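Local coordinates for DNA photolyase (Agrobacterium tumefaciens, PDB 4U63), which probably uses light energy, gathered by a methenyltetrahydrofolate antenna and passed to FAD, to split cyclobutane pyrimidine dimers in ultraviolet-damaged DNA, at residues Gly148-Glu153 with Trp299-Tyr304; Met351-Gln356 with Arg437-Glu442. All blocks are in the same frame, centred on the assembly; numbering follows the deposited sequence.

Contact 1: Gly148-Glu153 with Trp299-Tyr304. With FAD (flavin-adenine dinucleotide), chain C.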
loop_
_atom_site.group_PDB
_atom_site.type_symbol
_atom_site.label_atom_id
_atom_site.label_comp_id
_atom_site.label_asym_id
_atom_site.label_seq_id
_atom_site.Cartn_x
_atom_site.Cartn_y
_atom_site.Cartn_z
ATOM N N GLY A 148 -2.447 -3.938 16.051
ATOM C CA GLY A 148 -3.564 -3.869 15.116
ATOM C C GLY A 148 -3.150 -3.798 13.655
ATOM O O GLY A 148 -3.801 -4.396 12.807
ATOM N N GLN A 149 -2.072 -3.070 13.364
ATOM C CA GLN A 149 -1.621 -2.892 11.988
ATOM C C GLN A 149 -1.187 -4.217 11.350
ATOM O O GLN A 149 -1.406 -4.429 10.156
ATOM C CB GLN A 149 -0.463 -1.887 11.918
ATOM C CG GLN A 149 0.013 -1.599 10.493
ATOM C CD GLN A 149 1.223 -0.692 10.441
ATOM O OE1 GLN A 149 1.888 -0.492 11.428
ATOM N NE2 GLN A 149 1.512 -0.151 9.266
ATOM N N LEU A 150 -0.565 -5.087 12.156
ATOM C CA LEU A 150 -0.050 -6.368 11.704
ATOM C C LEU A 150 -0.588 -7.537 12.528
ATOM O O LEU A 150 -0.857 -7.411 13.720
ATOM C CB LEU A 150 1.486 -6.372 11.819
ATOM C CG LEU A 150 2.263 -5.308 11.035
ATOM C CD1 LEU A 150 3.746 -5.379 11.360
ATOM C CD2 LEU A 150 2.040 -5.463 9.540
ATOM N N LEU A 151 -0.708 -8.679 11.876
ATOM C CA LEU A 151 -1.041 -9.945 12.529
ATOM C C LEU A 151 0.063 -10.436 13.449
ATOM O O LEU A 151 -0.217 -11.109 14.447
ATOM C CB LEU A 151 -1.303 -11.021 11.476
ATOM C CG LEU A 151 -2.491 -10.803 10.544
ATOM C CD1 LEU A 151 -2.512 -11.876 9.473
ATOM C CD2 LEU A 151 -3.777 -10.799 11.342
ATOM N N HIS A 152 1.310 -10.113 13.120
ATOM C CA HIS A 152 2.464 -10.572 13.928
ATOM C C HIS A 152 3.220 -9.377 14.477
ATOM O O HIS A 152 3.021 -8.246 14.032
ATOM C CB HIS A 152 3.379 -11.490 13.095
ATOM C CG HIS A 152 4.461 -10.771 12.349
ATOM N ND1 HIS A 152 4.211 -10.003 11.237
ATOM C CD2 HIS A 152 5.801 -10.710 12.552
ATOM C CE1 HIS A 152 5.340 -9.491 10.788
ATOM N NE2 HIS A 152 6.320 -9.905 11.566
ATOM N N GLU A 153 4.092 -9.647 15.446
ATOM C CA GLU A 153 4.930 -8.638 16.064
ATOM C C GLU A 153 6.335 -8.820 15.493
ATOM O O GLU A 153 7.000 -9.776 15.842
ATOM C CB GLU A 153 4.922 -8.797 17.591
ATOM C CG GLU A 153 3.751 -8.113 18.298
ATOM C CD GLU A 153 3.895 -6.584 18.400
ATOM O OE1 GLU A 153 5.010 -6.085 18.659
ATOM O OE2 GLU A 153 2.891 -5.868 18.239
ATOM N N TRP A 299 1.996 -12.074 2.837
ATOM C CA TRP A 299 3.058 -11.356 2.090
ATOM C C TRP A 299 3.214 -9.912 2.598
ATOM O O TRP A 299 4.326 -9.424 2.722
ATOM C CB TRP A 299 2.849 -11.375 0.572
ATOM C CG TRP A 299 3.375 -12.621 -0.077
ATOM C CD1 TRP A 299 2.659 -13.703 -0.466
ATOM C CD2 TRP A 299 4.751 -12.920 -0.383
ATOM N NE1 TRP A 299 3.481 -14.651 -1.015
ATOM C CE2 TRP A 299 4.774 -14.201 -0.969
ATOM C CE3 TRP A 299 5.961 -12.225 -0.229
ATOM C CZ2 TRP A 299 5.952 -14.807 -1.403
ATOM C CZ3 TRP A 299 7.143 -12.843 -0.657
ATOM C CH2 TRP A 299 7.124 -14.117 -1.236
ATOM N N ARG A 300 2.106 -9.247 2.908
ATOM C CA ARG A 300 2.170 -7.915 3.541
ATOM C C ARG A 300 2.923 -7.987 4.881
ATOM O O ARG A 300 3.832 -7.186 5.142
ATOM C CB ARG A 300 0.764 -7.312 3.706
ATOM C CG ARG A 300 0.703 -6.025 4.525
ATOM C CD ARG A 300 -0.690 -5.404 4.482
ATOM N NE ARG A 300 -0.807 -4.244 5.371
ATOM C CZ ARG A 300 -1.072 -4.284 6.677
ATOM N NH1 ARG A 300 -1.286 -5.443 7.315
ATOM N NH2 ARG A 300 -1.142 -3.149 7.363
ATOM N N GLU A 301 2.558 -8.971 5.705
ATOM C CA GLU A 301 3.250 -9.213 6.980
ATOM C C GLU A 301 4.744 -9.389 6.778
ATOM O O GLU A 301 5.563 -8.802 7.502
ATOM C CB GLU A 301 2.694 -10.460 7.665
ATOM C CG GLU A 301 1.224 -10.361 8.053
ATOM C CD GLU A 301 0.980 -9.420 9.212
ATOM O OE1 GLU A 301 1.781 -9.408 10.190
ATOM O OE2 GLU A 301 -0.033 -8.691 9.154
ATOM N N PHE A 302 5.097 -10.214 5.793
ATOM C CA PHE A 302 6.488 -10.531 5.534
ATOM C C PHE A 302 7.264 -9.286 5.105
ATOM O O PHE A 302 8.405 -9.090 5.525
ATOM C CB PHE A 302 6.578 -11.629 4.478
ATOM C CG PHE A 302 7.959 -12.169 4.264
ATOM C CD1 PHE A 302 8.726 -12.626 5.337
ATOM C CD2 PHE A 302 8.496 -12.268 2.967
ATOM C CE1 PHE A 302 10.008 -13.137 5.132
ATOM C CE2 PHE A 302 9.765 -12.788 2.765
ATOM C CZ PHE A 302 10.527 -13.221 3.851
ATOM N N CYS A 303 6.647 -8.443 4.273
ATOM C CA CYS A 303 7.293 -7.187 3.864
ATOM C C CYS A 303 7.627 -6.312 5.079
ATOM O O CYS A 303 8.726 -5.733 5.159
ATOM C CB CYS A 303 6.423 -6.429 2.862
ATOM S SG CYS A 303 6.300 -7.243 1.250
ATOM N N TYR A 304 6.689 -6.224 6.029
ATOM C CA TYR A 304 6.924 -5.481 7.273
ATOM C C TYR A 304 8.007 -6.141 8.143
ATOM O O TYR A 304 8.783 -5.446 8.796
ATOM C CB TYR A 304 5.620 -5.263 8.052
ATOM C CG TYR A 304 4.878 -4.031 7.596
ATOM C CD1 TYR A 304 5.147 -2.793 8.164
ATOM C CD2 TYR A 304 3.925 -4.091 6.584
ATOM C CE1 TYR A 304 4.490 -1.655 7.747
ATOM C CE2 TYR A 304 3.263 -2.951 6.164
ATOM C CZ TYR A 304 3.547 -1.741 6.757
ATOM O OH TYR A 304 2.918 -0.598 6.365
HETATM P PA FAD C . -5.119 -9.123 -3.285
HETATM O O1A FAD C . -4.651 -10.113 -4.302
HETATM O O2A FAD C . -6.582 -9.011 -3.011
HETATM O O5B FAD C . -4.279 -9.416 -1.950
HETATM C C5B FAD C . -4.775 -9.084 -0.648
HETATM C C4B FAD C . -3.789 -8.224 0.130
HETATM O O4B FAD C . -2.546 -8.899 0.316
HETATM C C3B FAD C . -3.438 -6.928 -0.564
HETATM O O3B FAD C . -4.457 -5.929 -0.391
HETATM C C2B FAD C . -2.114 -6.581 0.082
HETATM O O2B FAD C . -2.296 -5.946 1.349
HETATM C C1B FAD C . -1.483 -7.934 0.295
HETATM N N9A FAD C . -0.545 -8.337 -0.777
HETATM C C8A FAD C . -0.858 -9.044 -1.878
HETATM N N7A FAD C . 0.233 -9.273 -2.638
HETATM C C5A FAD C . 1.288 -8.718 -2.003
HETATM C C6A FAD C . 2.723 -8.598 -2.278
HETATM N N6A FAD C . 3.247 -9.139 -3.396
HETATM N N1A FAD C . 3.471 -7.928 -1.373
HETATM C C2A FAD C . 2.935 -7.378 -0.259
HETATM N N3A FAD C . 1.623 -7.460 0.045
HETATM C C4A FAD C . 0.773 -8.103 -0.780
HETATM N N1 FAD C . 1.410 -3.608 -2.219
HETATM C C2 FAD C . 1.041 -2.618 -1.376
HETATM O O2 FAD C . 0.133 -2.875 -0.554
HETATM N N3 FAD C . 1.626 -1.394 -1.407
HETATM C C4 FAD C . 2.618 -1.090 -2.282
HETATM O O4 FAD C . 3.168 0.042 -2.296
HETATM C C4X FAD C . 3.062 -2.124 -3.239
HETATM N N5 FAD C . 4.033 -1.910 -4.175
HETATM C C5X FAD C . 4.425 -2.907 -5.020
HETATM C C6 FAD C . 5.432 -2.702 -5.954
HETATM C C7 FAD C . 5.832 -3.713 -6.833
HETATM C C7M FAD C . 6.929 -3.468 -7.844
HETATM C C8 FAD C . 5.169 -5.034 -6.781
HETATM C C8M FAD C . 5.563 -6.168 -7.703
HETATM C C9 FAD C . 4.174 -5.244 -5.864
HETATM C C9A FAD C . 3.762 -4.250 -4.972
HETATM N N10 FAD C . 2.720 -4.476 -4.026
HETATM C C10 FAD C . 2.367 -3.433 -3.152
HETATM C "C1'" FAD C . 2.069 -5.783 -3.872
HETATM C "C2'" FAD C . 0.810 -6.100 -4.648
HETATM O "O2'" FAD C . 1.044 -5.876 -6.043
HETATM C "C3'" FAD C . -0.385 -5.310 -4.152
HETATM O "O3'" FAD C . -0.567 -5.491 -2.750
HETATM C "C4'" FAD C . -1.633 -5.777 -4.900
HETATM O "O4'" FAD C . -1.529 -5.388 -6.268
HETATM C "C5'" FAD C . -2.862 -5.154 -4.271
HETATM O "O5'" FAD C . -4.068 -5.553 -4.941
HETATM P P FAD C . -5.205 -6.307 -4.094
HETATM O O1P FAD C . -6.371 -6.535 -4.991
HETATM O O2P FAD C . -5.495 -5.557 -2.824
HETATM O O3P FAD C . -4.484 -7.697 -3.734
HETATM O O HOH W 1 -0.202 -0.623 6.780
#
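The carboxylate of E301 and the guanidinium of R300, side by side on helix 287-309, grip the loop G148-E153 that follows the last strand of the photolyase Rossmann-like α/β domain, and so join that domain to the helical FAD-binding domain. E301 OE2 receives L151 N at 2.8 Å in a nearly straight bond on the syn side of the carboxylate. Its other oxygen, OE1, accepts from two atoms of H152: backbone N comes from above the carboxylate plane, while ND1 meets the anti lone pair of OE1 at 2.7 Å, and OE1 lies in the imidazole plane. A bend in the E301 chain at chi2 (-71°) turns the carboxylate toward these three donors. H152 is held from its far nitrogen as well, since NE2 bonds to H305 ND1, one turn after E301 on helix 287-309. R300, extended from CG to NE, reaches the carbonyl oxygen of Q149 end-on: NH1 at 3.0 Å and NH2 at 3.1 Å both grip Q149 O, which lies close to the guanidinium plane. Its backbone end borders the FAD adenine, R300 N standing 3.4 Å from N3A of the cofactor. Apolar contact comes from L150, whose CD2 makes an off-centre CH-pi contact, 4.1 Å from the Y304 ring centroid and 30° off its normal. The Y304 hydroxyl bonds to D395 and the Q149 amide oxygen to Y121 N. A water links the two segments, accepting from Q149 NE2 at 3.1 Å and from R300 NH2 at 2.8 Å.

Contact 2: Met351-Gln356 with Arg437-Glu442. With MHF (5,10-methenyl-6,7,8-trihydrofolic acid), chain B.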
loop_
_atom_site.group_PDB
_atom_site.type_symbol
_atom_site.label_atom_id
_atom_site.label_comp_id
_atom_site.label_asym_id
_atom_site.label_seq_id
_atom_site.Cartn_x
_atom_site.Cartn_y
_atom_site.Cartn_z
ATOM N N MET A 351 1.312 0.912 -16.812
ATOM C CA MET A 351 1.677 2.270 -16.421
ATOM C C MET A 351 0.501 3.233 -16.611
ATOM O O MET A 351 0.326 4.168 -15.827
ATOM C CB MET A 351 2.926 2.741 -17.171
ATOM C CG MET A 351 4.147 1.847 -16.953
ATOM S SD MET A 351 4.546 1.526 -15.227
ATOM C CE MET A 351 5.065 3.156 -14.698
ATOM N N ARG A 352 -0.316 2.980 -17.629
ATOM C CA ARG A 352 -1.513 3.797 -17.869
ATOM C C ARG A 352 -2.620 3.502 -16.866
ATOM O O ARG A 352 -3.316 4.421 -16.420
ATOM C CB ARG A 352 -1.997 3.623 -19.298
ATOM C CG ARG A 352 -0.996 4.172 -20.289
ATOM C CD ARG A 352 -1.464 3.942 -21.709
ATOM N NE ARG A 352 -0.390 4.090 -22.684
ATOM C CZ ARG A 352 -0.570 4.241 -23.986
ATOM N NH1 ARG A 352 -1.801 4.294 -24.505
ATOM N NH2 ARG A 352 0.486 4.355 -24.800
ATOM N N GLN A 353 -2.789 2.229 -16.510
ATOM C CA GLN A 353 -3.702 1.862 -15.432
ATOM C C GLN A 353 -3.352 2.613 -14.152
ATOM O O GLN A 353 -4.223 3.179 -13.494
ATOM C CB GLN A 353 -3.672 0.352 -15.165
ATOM C CG GLN A 353 -4.554 -0.051 -13.997
ATOM C CD GLN A 353 -4.518 -1.526 -13.667
ATOM O OE1 GLN A 353 -3.490 -2.204 -13.807
ATOM N NE2 GLN A 353 -5.644 -2.031 -13.201
ATOM N N LEU A 354 -2.068 2.593 -13.803
ATOM C CA LEU A 354 -1.560 3.282 -12.629
ATOM C C LEU A 354 -1.883 4.776 -12.667
ATOM O O LEU A 354 -2.399 5.339 -11.691
ATOM C CB LEU A 354 -0.048 3.066 -12.536
ATOM C CG LEU A 354 0.745 3.766 -11.437
ATOM C CD1 LEU A 354 0.202 3.439 -10.056
ATOM C CD2 LEU A 354 2.209 3.373 -11.551
ATOM N N TRP A 355 -1.597 5.414 -13.791
ATOM C CA TRP A 355 -1.874 6.838 -13.944
ATOM C C TRP A 355 -3.368 7.153 -13.795
ATOM O O TRP A 355 -3.730 8.147 -13.156
ATOM C CB TRP A 355 -1.375 7.339 -15.298
ATOM C CG TRP A 355 -1.303 8.812 -15.411
ATOM C CD1 TRP A 355 -2.046 9.606 -16.230
ATOM C CD2 TRP A 355 -0.428 9.685 -14.688
ATOM N NE1 TRP A 355 -1.696 10.917 -16.062
ATOM C CE2 TRP A 355 -0.702 10.996 -15.121
ATOM C CE3 TRP A 355 0.558 9.485 -13.715
ATOM C CZ2 TRP A 355 -0.017 12.108 -14.618
ATOM C CZ3 TRP A 355 1.240 10.596 -13.212
ATOM C CH2 TRP A 355 0.947 11.882 -13.663
ATOM N N GLN A 356 -4.224 6.303 -14.360
ATOM C CA GLN A 356 -5.672 6.555 -14.376
ATOM C C GLN A 356 -6.378 6.238 -13.064
ATOM O O GLN A 356 -7.245 6.995 -12.638
ATOM C CB GLN A 356 -6.344 5.749 -15.489
ATOM C CG GLN A 356 -7.795 6.137 -15.717
ATOM C CD GLN A 356 -8.487 5.294 -16.773
ATOM O OE1 GLN A 356 -7.891 4.387 -17.361
ATOM N NE2 GLN A 356 -9.762 5.594 -17.018
ATOM N N ARG A 437 -6.172 -3.907 -24.391
ATOM C CA ARG A 437 -7.211 -3.125 -25.081
ATOM C C ARG A 437 -7.914 -2.122 -24.166
ATOM O O ARG A 437 -8.328 -1.049 -24.625
ATOM C CB ARG A 437 -8.253 -4.045 -25.729
ATOM C CG ARG A 437 -7.702 -4.828 -26.902
ATOM C CD ARG A 437 -8.786 -5.440 -27.769
ATOM N NE ARG A 437 -8.161 -6.381 -28.702
ATOM C CZ ARG A 437 -7.925 -7.664 -28.435
ATOM N NH1 ARG A 437 -7.331 -8.438 -29.343
ATOM N NH2 ARG A 437 -8.286 -8.189 -27.266
ATOM N N ARG A 438 -8.046 -2.472 -22.888
ATOM C CA ARG A 438 -8.676 -1.598 -21.902
ATOM C C ARG A 438 -7.868 -0.333 -21.677
ATOM O O ARG A 438 -8.423 0.765 -21.645
ATOM C CB ARG A 438 -8.849 -2.343 -20.581
ATOM C CG ARG A 438 -9.508 -1.550 -19.459
ATOM C CD ARG A 438 -9.841 -2.475 -18.303
ATOM N NE ARG A 438 -10.813 -3.488 -18.724
ATOM C CZ ARG A 438 -10.869 -4.749 -18.286
ATOM N NH1 ARG A 438 -10.000 -5.224 -17.386
ATOM N NH2 ARG A 438 -11.813 -5.556 -18.768
ATOM N N PHE A 439 -6.557 -0.490 -21.530
ATOM C CA PHE A 439 -5.673 0.644 -21.214
ATOM C C PHE A 439 -4.840 1.196 -22.363
ATOM O O PHE A 439 -4.265 2.271 -22.225
ATOM C CB PHE A 439 -4.799 0.261 -20.028
ATOM C CG PHE A 439 -5.593 0.023 -18.776
ATOM C CD1 PHE A 439 -6.159 1.088 -18.103
ATOM C CD2 PHE A 439 -5.803 -1.260 -18.293
ATOM C CE1 PHE A 439 -6.904 0.894 -16.962
ATOM C CE2 PHE A 439 -6.550 -1.471 -17.145
ATOM C CZ PHE A 439 -7.106 -0.395 -16.477
ATOM N N VAL A 440 -4.783 0.476 -23.482
ATOM C CA VAL A 440 -4.143 0.953 -24.699
ATOM C C VAL A 440 -5.202 0.791 -25.817
ATOM O O VAL A 440 -5.049 -0.049 -26.719
ATOM C CB VAL A 440 -2.839 0.175 -25.005
ATOM C CG1 VAL A 440 -2.022 0.906 -26.060
ATOM C CG2 VAL A 440 -2.006 -0.022 -23.737
ATOM N N PRO A 441 -6.293 1.597 -25.749
ATOM C CA PRO A 441 -7.421 1.449 -26.676
ATOM C C PRO A 441 -7.087 1.715 -28.140
ATOM O O PRO A 441 -7.799 1.250 -29.009
ATOM C CB PRO A 441 -8.435 2.480 -26.161
ATOM C CG PRO A 441 -7.597 3.517 -25.505
ATOM C CD PRO A 441 -6.513 2.730 -24.829
ATOM N N GLU A 442 -6.017 2.446 -28.414
ATOM C CA GLU A 442 -5.550 2.612 -29.796
ATOM C C GLU A 442 -5.152 1.288 -30.481
ATOM O O GLU A 442 -5.075 1.233 -31.699
ATOM C CB GLU A 442 -4.385 3.596 -29.874
ATOM C CG GLU A 442 -3.148 3.200 -29.088
ATOM C CD GLU A 442 -3.125 3.792 -27.698
ATOM O OE1 GLU A 442 -4.131 3.648 -26.968
ATOM O OE2 GLU A 442 -2.096 4.393 -27.334
HETATM N N1 MHF B . -0.937 9.480 -9.333
HETATM C C2 MHF B . -1.733 8.879 -10.223
HETATM N NA2 MHF B . -2.085 7.601 -9.984
HETATM N N3 MHF B . -2.208 9.521 -11.344
HETATM C C4 MHF B . -1.863 10.795 -11.605
HETATM O O4 MHF B . -2.276 11.388 -12.616
HETATM C C4A MHF B . -0.988 11.483 -10.645
HETATM N N5 MHF B . -0.508 12.771 -10.798
HETATM C C6 MHF B . 0.679 13.246 -10.082
HETATM C C7 MHF B . 0.505 12.801 -8.626
HETATM N N8 MHF B . 0.268 11.354 -8.563
HETATM C C8A MHF B . -0.516 10.737 -9.477
HETATM C C9 MHF B . 0.704 14.762 -10.358
HETATM N N10 MHF B . -0.524 15.023 -11.135
HETATM C C11 MHF B . -0.932 13.759 -11.726
HETATM C C12 MHF B . -0.807 18.367 -13.719
HETATM C C13 MHF B . -1.014 17.083 -14.245
HETATM C C14 MHF B . -0.916 15.968 -13.431
HETATM C C15 MHF B . -0.597 16.108 -12.062
HETATM C C16 MHF B . -0.420 17.381 -11.536
HETATM C C17 MHF B . -0.521 18.502 -12.356
HETATM C C MHF B . -0.929 19.601 -14.576
HETATM O O MHF B . -0.933 20.679 -14.001
HETATM N N MHF B . -1.100 19.493 -15.900
HETATM C CA MHF B . -1.402 20.602 -16.792
HETATM C CB MHF B . -0.266 20.874 -17.778
HETATM C CG MHF B . 1.122 20.560 -17.226
HETATM C CD MHF B . 1.491 19.087 -17.229
HETATM O OE1 MHF B . 0.762 18.256 -17.813
HETATM O OE2 MHF B . 2.531 18.742 -16.633
HETATM C CT MHF B . -2.668 20.301 -17.553
HETATM O O1 MHF B . -3.690 20.969 -17.288
HETATM O O2 MHF B . -2.670 19.395 -18.420
HETATM O O HOH W 2 0.146 5.722 -27.582
HETATM O O HOH W 3 -9.452 2.735 -19.199
#
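Two helices of the FAD-binding domain meet here, helix 345-357, which lines the antenna-chromophore pocket, and the C-terminal end of helix 434-439, with F439 packed against Q353 and R352 paired with E442. The F439 ring packs with one face on Q353: CB sits over its centre, 3.7 Å from the ring centroid and 9° off the normal, a CH-pi contact, while R438 CG lies near the rim of the opposite face. With CG anti to the backbone N (chi1 177°), Q353 runs on past the ring, and its OE1 bonds to Y435 OH and H361 N. At the ring edge stands Q356 OE1, 3.7 Å from F439 CE1, with the amide almost perpendicular to the ring. Q356 OE1 accepts a hydrogen bond from a water O at 2.9 Å, that water makes a weak bond to R438 O, and Q356 NE2 bonds to D218.

The charged pair closes the contact beyond the end of helix 434-439, where V440 leaves helical geometry. A nearly straight salt-bridge hydrogen bond of 2.8 Å joins R352 NH1 to E442 OE2, which lies in the guanidinium plane and is met on the syn side of the carboxylate. A second water bridges R352 NH2 and the same OE2, and R352 NH2 also bonds to G340 O, which probably limits the guanidinium's rotation; V440 CG1 lies over one of its faces.

On its other side the first helix meets the folate: L354 O accepts from NA2 of the methenyltetrahydrofolate at 2.9 Å, and the W355 ring has the pterin O4 over its centre. Helix 345-357 thus carries, besides its CH-pi contact to helix 434-439 and salt bridge to the 3-10 segment after it, part of the class III photolyase antenna-binding site.

The two contacts follow one another along the chain, contact 1 closing before contact 2 opens, and they lie on opposite sides of the chain's centre, with centres 32 Å apart and nearest atoms about 17 Å apart. They share no helix, but both use the helical FAD-binding domain. Contact 1 ties its helix 287-309 to the loop after strand 142-146, an outermost strand of the five-stranded parallel sheet; contact 2 joins helix 345-357 to helix 434-439 and the segment following it, within the domain. Each also borders a cofactor, contact 1 at the adenine of FAD and contact 2 at the folate antenna, so one segment of each contact supplies residues to a cofactor pocket.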